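Local coordinates for AP205 bacteriophage COAT protein (Acinetobacter phage ap205, PDB 5FS4) that forms the capsid shell of a small single-stranded RNA bacteriophage, pairing with a second copy of itself as a dimer, at residues Asn48-Tyr53 with Arg82-Gly87. The protein carries 2 engineered substitutions. Residues are numbered along the deposited sequence; the frame is centred on the assembly and turned at random.
Sequences NVSGQY and RTVISG
Two neighbouring antiparallel strands of the coat-protein sheet, 48-53 and 82-87, meet through three hydrogen-bonded pairs, Val49 with Gly87, Gly51 with Ile85 and Tyr53 with Thr83. Each pair closes a two-bond ring; in the central one Gly51 N reaches Ile85 O at 2.8 Å, almost straight (169°). At the end pair the geometry is less regular: Val49 N sits above the carbonyl plane of Gly87 O, 3.0 Å away. At the non-hydrogen-bonded pairs, CA-H...O contacts use the same carbonyls, as from Val84 CA to Gly51 O at 3.2 Å.

Tyr53, Ile85, Val49 and Thr83 share the buried face. With CG beside its own backbone N (chi1 -56°), Tyr53 swings its ring back along its strand, setting Tyr53 OH over the bare backbone of Gly51, 4.4 Å from Gly51 CA. The ring meets Ile85 obliquely, Tyr53 CE2 lying 4.2 Å from Ile85 CD1. Ile85 also packs on Leu95 of helix 92-111, and Thr83 OG1 hydrogen-bonds to His102 NE2 and to Thr83 OG1, both of the second subunit.

The other face, partly exposed, mixes polar Ser50, Gln52 and Ser86 with apolar Val84. Val84 spreads its two methyls between neighbours across the strands: CG1 is 3.6 Å from Ser50 OG, and CG2 touches Gln52 CG. Asn48 ND2 makes a weak bond to Ser86 OG (3.4 Å), while a water accepts from that hydroxyl and donates to Asn48 OD1.

Since 82-86 pairs antiparallel with a strand of the second subunit, the sheet continues across the interface, as is characteristic of coat-protein dimers of single-stranded RNA phages.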
loop_
_atom_site.group_PDB
_atom_site.type_symbol
_atom_site.label_atom_id
_atom_site.label_comp_id
_atom_site.label_asym_id
_atom_site.label_seq_id
_atom_site.Cartn_x
_atom_site.Cartn_y
_atom_site.Cartn_z
ATOM N N ASN B 48 16.952 6.548 -11.481
ATOM C CA ASN B 48 15.727 5.871 -11.054
ATOM C C ASN B 48 15.800 5.577 -9.556
ATOM O O ASN B 48 16.894 5.240 -9.005
ATOM C CB ASN B 48 15.446 4.565 -11.786
ATOM C CG ASN B 48 14.019 4.085 -11.553
ATOM O OD1 ASN B 48 13.038 4.671 -12.097
ATOM N ND2 ASN B 48 13.861 3.079 -10.693
ATOM N N VAL B 49 14.661 5.683 -8.888
ATOM C CA VAL B 49 14.611 5.277 -7.515
ATOM C C VAL B 49 13.498 4.266 -7.382
ATOM O O VAL B 49 12.387 4.522 -7.821
ATOM C CB VAL B 49 14.372 6.480 -6.581
ATOM C CG1 VAL B 49 14.286 6.003 -5.130
ATOM C CG2 VAL B 49 15.465 7.542 -6.707
ATOM N N SER B 50 13.778 3.118 -6.766
ATOM C CA SER B 50 12.754 2.165 -6.405
ATOM C C SER B 50 12.779 2.052 -4.888
ATOM O O SER B 50 13.865 1.729 -4.262
ATOM C CB SER B 50 13.081 0.809 -7.038
ATOM O OG SER B 50 12.077 -0.138 -6.774
ATOM N N GLY B 51 11.652 2.405 -4.276
ATOM C CA GLY B 51 11.479 2.280 -2.837
ATOM C C GLY B 51 10.446 1.260 -2.466
ATOM O O GLY B 51 9.332 1.281 -2.968
ATOM N N GLN B 52 10.794 0.393 -1.524
ATOM C CA GLN B 52 9.913 -0.734 -1.141
ATOM C C GLN B 52 9.582 -0.502 0.289
ATOM O O GLN B 52 10.505 -0.435 1.099
ATOM C CB GLN B 52 10.629 -2.063 -1.241
ATOM C CG GLN B 52 9.730 -3.246 -0.965
ATOM C CD GLN B 52 10.489 -4.532 -0.813
ATOM O OE1 GLN B 52 10.527 -5.340 -1.721
ATOM N NE2 GLN B 52 11.131 -4.706 0.355
ATOM N N TYR B 53 8.294 -0.435 0.595
ATOM C CA TYR B 53 7.781 -0.105 1.944
ATOM C C TYR B 53 6.903 -1.257 2.391
ATOM O O TYR B 53 5.947 -1.573 1.718
ATOM C CB TYR B 53 6.959 1.187 1.893
ATOM C CG TYR B 53 7.697 2.345 1.333
ATOM C CD1 TYR B 53 8.482 3.145 2.180
ATOM C CD2 TYR B 53 7.702 2.630 -0.035
ATOM C CE1 TYR B 53 9.221 4.216 1.667
ATOM C CE2 TYR B 53 8.496 3.667 -0.560
ATOM C CZ TYR B 53 9.254 4.465 0.298
ATOM O OH TYR B 53 9.940 5.524 -0.269
ATOM N N ARG B 82 2.627 -4.264 1.252
ATOM C CA ARG B 82 3.861 -3.874 0.589
ATOM C C ARG B 82 3.553 -2.835 -0.492
ATOM O O ARG B 82 2.722 -3.069 -1.327
ATOM C CB ARG B 82 4.566 -5.103 -0.050
ATOM C CG ARG B 82 5.824 -4.676 -0.772
ATOM C CD ARG B 82 6.545 -5.809 -1.408
ATOM N NE ARG B 82 5.747 -6.386 -2.476
ATOM C CZ ARG B 82 5.700 -7.695 -2.764
ATOM N NH1 ARG B 82 6.326 -8.620 -2.026
ATOM N NH2 ARG B 82 4.971 -8.091 -3.777
ATOM N N THR B 83 4.287 -1.739 -0.520
ATOM C CA THR B 83 4.156 -0.800 -1.665
ATOM C C THR B 83 5.519 -0.607 -2.243
ATOM O O THR B 83 6.558 -0.517 -1.496
ATOM C CB THR B 83 3.583 0.594 -1.264
ATOM O OG1 THR B 83 2.273 0.458 -0.736
ATOM C CG2 THR B 83 3.578 1.669 -2.459
ATOM N N VAL B 84 5.586 -0.577 -3.571
ATOM C CA VAL B 84 6.861 -0.339 -4.226
ATOM C C VAL B 84 6.631 0.811 -5.186
ATOM O O VAL B 84 5.719 0.707 -6.046
ATOM C CB VAL B 84 7.420 -1.521 -5.071
ATOM C CG1 VAL B 84 8.767 -1.091 -5.683
ATOM C CG2 VAL B 84 7.610 -2.730 -4.194
ATOM N N ILE B 85 7.364 1.907 -4.958
ATOM C CA ILE B 85 7.270 3.085 -5.792
ATOM C C ILE B 85 8.514 3.212 -6.651
ATOM O O ILE B 85 9.646 3.254 -6.108
ATOM C CB ILE B 85 7.165 4.313 -4.928
ATOM C CG1 ILE B 85 5.897 4.221 -4.051
ATOM C CG2 ILE B 85 7.198 5.567 -5.772
ATOM C CD1 ILE B 85 5.688 5.397 -3.129
ATOM N N SER B 86 8.337 3.259 -7.982
ATOM C CA SER B 86 9.499 3.250 -8.916
ATOM C C SER B 86 9.344 4.442 -9.855
ATOM O O SER B 86 8.350 4.521 -10.538
ATOM C CB SER B 86 9.564 1.943 -9.720
ATOM O OG SER B 86 10.731 1.889 -10.559
ATOM N N GLY B 87 10.310 5.370 -9.861
ATOM C CA GLY B 87 10.312 6.484 -10.855
ATOM C C GLY B 87 11.580 7.311 -10.697
ATOM O O GLY B 87 12.227 7.251 -9.713
HETATM O O HOH W 1 10.683 3.066 -12.978
#